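Local coordinates for viral structural protein 4 (PDB 6TZ0) that binds GTP and probably acts alongside the RNA-dependent RNA polymerase of a double-stranded RNA virus during transcription, at residues F2-P6 against L7-K11; S50-H53 against S54-K58. One frame throughout, in Å; residues are numbered along the deposited sequence.

Interaction 1 of 2, residues F2-P6 against L7-K11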
loop_
_atom_site.group_PDB
_atom_site.type_symbol
_atom_site.label_atom_id
_atom_site.label_comp_id
_atom_site.label_asym_id
_atom_site.label_seq_id
_atom_site.Cartn_x
_atom_site.Cartn_y
_atom_site.Cartn_z
ATOM N N PHE B 2 10.632 43.130 0.456
ATOM C CA PHE B 2 11.281 41.960 1.016
ATOM C C PHE B 2 10.248 40.948 1.492
ATOM O O PHE B 2 9.076 41.266 1.692
ATOM C CB PHE B 2 12.179 42.368 2.175
ATOM C CG PHE B 2 13.374 43.151 1.761
ATOM C CD1 PHE B 2 14.547 42.514 1.414
ATOM C CD2 PHE B 2 13.317 44.525 1.686
ATOM C CE1 PHE B 2 15.644 43.237 1.024
ATOM C CE2 PHE B 2 14.407 45.248 1.292
ATOM C CZ PHE B 2 15.571 44.606 0.960
ATOM N N ALA B 3 10.698 39.707 1.671
ATOM C CA ALA B 3 9.822 38.679 2.217
ATOM C C ALA B 3 9.500 38.946 3.679
ATOM O O ALA B 3 8.404 38.621 4.144
ATOM C CB ALA B 3 10.465 37.306 2.056
ATOM N N ILE B 4 10.438 39.532 4.409
ATOM C CA ILE B 4 10.251 39.917 5.799
ATOM C C ILE B 4 10.399 41.426 5.869
ATOM O O ILE B 4 11.377 41.977 5.354
ATOM C CB ILE B 4 11.264 39.207 6.713
ATOM C CG1 ILE B 4 11.081 37.697 6.612
ATOM C CG2 ILE B 4 11.099 39.647 8.147
ATOM C CD1 ILE B 4 12.219 36.912 7.155
ATOM N N ASP B 5 9.432 42.082 6.487
ATOM C CA ASP B 5 9.354 43.537 6.514
ATOM C C ASP B 5 10.485 44.114 7.356
ATOM O O ASP B 5 10.581 43.788 8.543
ATOM C CB ASP B 5 7.997 43.931 7.084
ATOM C CG ASP B 5 7.641 45.374 6.829
ATOM O OD1 ASP B 5 8.437 46.103 6.206
ATOM O OD2 ASP B 5 6.545 45.784 7.253
ATOM N N PRO B 6 11.363 44.955 6.796
ATOM C CA PRO B 6 12.447 45.519 7.610
ATOM C C PRO B 6 11.985 46.572 8.593
ATOM O O PRO B 6 12.675 46.801 9.591
ATOM C CB PRO B 6 13.396 46.123 6.568
ATOM C CG PRO B 6 13.049 45.463 5.303
ATOM C CD PRO B 6 11.572 45.239 5.371
ATOM N N LEU B 7 10.853 47.227 8.343
ATOM C CA LEU B 7 10.371 48.243 9.266
ATOM C C LEU B 7 9.763 47.625 10.513
ATOM O O LEU B 7 9.731 48.268 11.565
ATOM C CB LEU B 7 9.350 49.143 8.576
ATOM C CG LEU B 7 9.852 49.977 7.399
ATOM C CD1 LEU B 7 8.696 50.733 6.799
ATOM C CD2 LEU B 7 10.944 50.923 7.825
ATOM N N LYS B 8 9.290 46.386 10.418
ATOM C CA LYS B 8 8.771 45.668 11.572
ATOM C C LYS B 8 9.844 44.807 12.225
ATOM O O LYS B 8 10.063 44.892 13.435
ATOM C CB LYS B 8 7.577 44.798 11.162
ATOM C CG LYS B 8 6.196 45.413 11.392
ATOM C CD LYS B 8 5.984 46.679 10.580
ATOM C CE LYS B 8 4.650 47.336 10.884
ATOM N NZ LYS B 8 3.508 46.465 10.507
ATOM N N HIS B 9 10.504 43.963 11.444
ATOM C CA HIS B 9 11.521 43.057 11.971
ATOM C C HIS B 9 12.922 43.600 11.701
ATOM O O HIS B 9 13.731 42.984 11.022
ATOM C CB HIS B 9 11.341 41.672 11.367
ATOM C CG HIS B 9 9.988 41.091 11.612
ATOM N ND1 HIS B 9 8.929 41.292 10.756
ATOM C CD2 HIS B 9 9.513 40.342 12.632
ATOM C CE1 HIS B 9 7.863 40.677 11.231
ATOM N NE2 HIS B 9 8.190 40.093 12.368
ATOM N N SER B 10 13.202 44.770 12.272
ATOM C CA SER B 10 14.485 45.421 12.042
ATOM C C SER B 10 15.636 44.702 12.718
ATOM O O SER B 10 16.754 44.736 12.203
ATOM C CB SER B 10 14.435 46.867 12.526
ATOM O OG SER B 10 14.309 46.918 13.934
ATOM N N LYS B 11 15.380 44.032 13.842
ATOM C CA LYS B 11 16.444 43.393 14.608
ATOM C C LYS B 11 16.998 42.168 13.888
ATOM O O LYS B 11 18.201 41.883 13.976
ATOM C CB LYS B 11 15.900 43.020 15.984
ATOM C CG LYS B 11 16.936 42.600 16.988
ATOM C CD LYS B 11 17.836 43.768 17.334
ATOM C CE LYS B 11 17.054 44.874 18.024
ATOM N NZ LYS B 11 16.589 44.470 19.377
#
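An Asx turn, closed by a weak bond, leads into helix 10-15: the carboxylate and backbone O of D5 reach forward to the amides of L7, K8 and H9, with H9 at the N-cap position. The evidence is the double use of D5. D5 O accepts from H9 N at 2.9 Å, with an N-H...O angle of 159°, and weakly from K8 N. Its side chain makes the Asx turn proper, a weak bond from L7 N to D5 OD1 (3.4 Å). CG of D5 stands anti to the backbone N (chi1 -165°), which carries the carboxylate forward beside the backbone that follows and brings OD1 to the L7 amide. The other oxygen, OD2, is hydrogen-bonded to S50 OG of helix 41-60 and also meets the aliphatic part of K8, with K8 CD 3.5 Å from D5 OD2. K8 NZ stays 4.5 Å from D5 OD2, too far for a salt bridge, so any attraction is at most a longer-range electrostatic one. On the H9 side, D5 O lies at the edge of the imidazole and in its plane. I4 CG2 lies 3.8 Å from H9 ND1, and the two side chains cross at about a right angle. Around this turn, L7 rests on I46 and S50 of helix 41-60, P6 and the carbonyl of I4 meet Y13 of helix 10-15, and A3 pairs through its backbone with I157 of strand 157-159.

Interaction 2 of 2, residues S50-H53 against S54-K58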
loop_
_atom_site.group_PDB
_atom_site.type_symbol
_atom_site.label_atom_id
_atom_site.label_comp_id
_atom_site.label_asym_id
_atom_site.label_seq_id
_atom_site.Cartn_x
_atom_site.Cartn_y
_atom_site.Cartn_z
ATOM N N SER B 50 5.705 47.993 3.324
ATOM C CA SER B 50 5.147 47.734 4.651
ATOM C C SER B 50 3.621 47.724 4.627
ATOM O O SER B 50 2.984 46.863 5.256
ATOM C CB SER B 50 5.658 48.777 5.638
ATOM O OG SER B 50 5.082 48.593 6.913
ATOM N N LEU B 51 3.022 48.664 3.886
ATOM C CA LEU B 51 1.566 48.696 3.744
ATOM C C LEU B 51 1.041 47.457 3.022
ATOM O O LEU B 51 -0.022 46.926 3.376
ATOM C CB LEU B 51 1.142 49.961 3.004
ATOM C CG LEU B 51 1.368 51.299 3.704
ATOM C CD1 LEU B 51 1.042 52.446 2.777
ATOM C CD2 LEU B 51 0.529 51.384 4.954
ATOM N N ILE B 52 1.783 46.974 2.021
ATOM C CA ILE B 52 1.377 45.761 1.314
ATOM C C ILE B 52 1.457 44.541 2.231
ATOM O O ILE B 52 0.572 43.678 2.196
ATOM C CB ILE B 52 2.215 45.586 0.032
ATOM C CG1 ILE B 52 1.871 46.671 -0.980
ATOM C CG2 ILE B 52 1.968 44.258 -0.632
ATOM C CD1 ILE B 52 2.791 46.684 -2.168
ATOM N N HIS B 53 2.492 44.464 3.083
ATOM C CA HIS B 53 2.585 43.366 4.052
ATOM C C HIS B 53 1.417 43.362 5.028
ATOM O O HIS B 53 0.854 42.296 5.325
ATOM C CB HIS B 53 3.884 43.442 4.847
ATOM C CG HIS B 53 5.091 42.965 4.107
ATOM N ND1 HIS B 53 5.895 43.807 3.373
ATOM C CD2 HIS B 53 5.649 41.737 4.017
ATOM C CE1 HIS B 53 6.891 43.115 2.854
ATOM N NE2 HIS B 53 6.758 41.853 3.221
ATOM N N SER B 54 1.039 44.540 5.530
ATOM C CA SER B 54 -0.078 44.623 6.470
ATOM C C SER B 54 -1.394 44.219 5.812
ATOM O O SER B 54 -2.185 43.462 6.394
ATOM C CB SER B 54 -0.177 46.039 7.021
ATOM O OG SER B 54 1.006 46.399 7.704
ATOM N N MET B 55 -1.621 44.693 4.582
ATOM C CA MET B 55 -2.836 44.351 3.848
ATOM C C MET B 55 -2.902 42.860 3.535
ATOM O O MET B 55 -3.969 42.244 3.646
ATOM C CB MET B 55 -2.896 45.179 2.566
ATOM C CG MET B 55 -4.139 45.005 1.729
ATOM S SD MET B 55 -5.634 45.626 2.485
ATOM C CE MET B 55 -5.379 47.384 2.306
ATOM N N LEU B 56 -1.762 42.257 3.178
ATOM C CA LEU B 56 -1.729 40.827 2.882
ATOM C C LEU B 56 -1.996 39.981 4.117
ATOM O O LEU B 56 -2.690 38.963 4.030
ATOM C CB LEU B 56 -0.389 40.439 2.269
ATOM C CG LEU B 56 -0.186 40.749 0.795
ATOM C CD1 LEU B 56 1.231 40.446 0.409
ATOM C CD2 LEU B 56 -1.131 39.890 0.003
ATOM N N ALA B 57 -1.453 40.381 5.270
ATOM C CA ALA B 57 -1.731 39.648 6.501
ATOM C C ALA B 57 -3.200 39.753 6.891
ATOM O O ALA B 57 -3.803 38.761 7.332
ATOM C CB ALA B 57 -0.836 40.157 7.624
ATOM N N LYS B 58 -3.802 40.934 6.692
ATOM C CA LYS B 58 -5.228 41.099 6.971
ATOM C C LYS B 58 -6.091 40.231 6.063
ATOM O O LYS B 58 -7.042 39.597 6.531
ATOM C CB LYS B 58 -5.632 42.564 6.828
ATOM C CG LYS B 58 -7.101 42.810 7.110
ATOM C CD LYS B 58 -7.471 44.270 6.993
ATOM C CE LYS B 58 -7.530 44.698 5.540
ATOM N NZ LYS B 58 -8.032 46.090 5.384
#
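I52 and L56, one helical turn apart, run side by side and point the same way, with I52 CG2 4.0 Å from L56 CD1. Both have their first side-chain branch beside the backbone N (CG1 of I52, CG of L56); CG2 of I52 consequently lies beside its carbonyl carbon and is the methyl that reaches L56. Another face of the helix carries S54, whose OG is turned back along the axis (chi1 -60°) and donates to S50 O at 3.2 Å. S54 N donates to S50 O as well, at 3.0 Å, and the two donors arrive from opposite faces of the carbonyl plane, OG the more tilted at 33°. The imidazole of H53 turns to its own helix, ND1 bonded to A49 O one turn earlier, which, with a weak bond from NE2 to F2 O, probably sets the rotation of the ring. The backbone continues the regular helical ladder, for instance L56 N to I52 O at 2.9 Å. The S54 hydroxyl thus finds its acceptor within the helix, at S50 O, while the I52 and L56 side is left to apolar packing, both residues resting on I77 of helix 70-79.

Interaction 1 comes first along the chain, just before and into helix 10-15, and interaction 2 follows within helix 41-60; their centres are 12 Å apart. They touch directly. A probable hydrogen bond joins D5 OD2 to S50 OG at 3.2 Å, and H53 NE2 makes a weak one to F2 O, so the N-terminal segment lies along the 50-54 side of the long helix. K8 NZ also lies 3.8 Å from S54 OG, a contact not counted as a hydrogen bond. Both interactions are on the same side of the chain's centre, about 25 and 34 Å from it, and away from the GTP-binding residues: the bonds between the two join the N-terminal segment to helix 41-60.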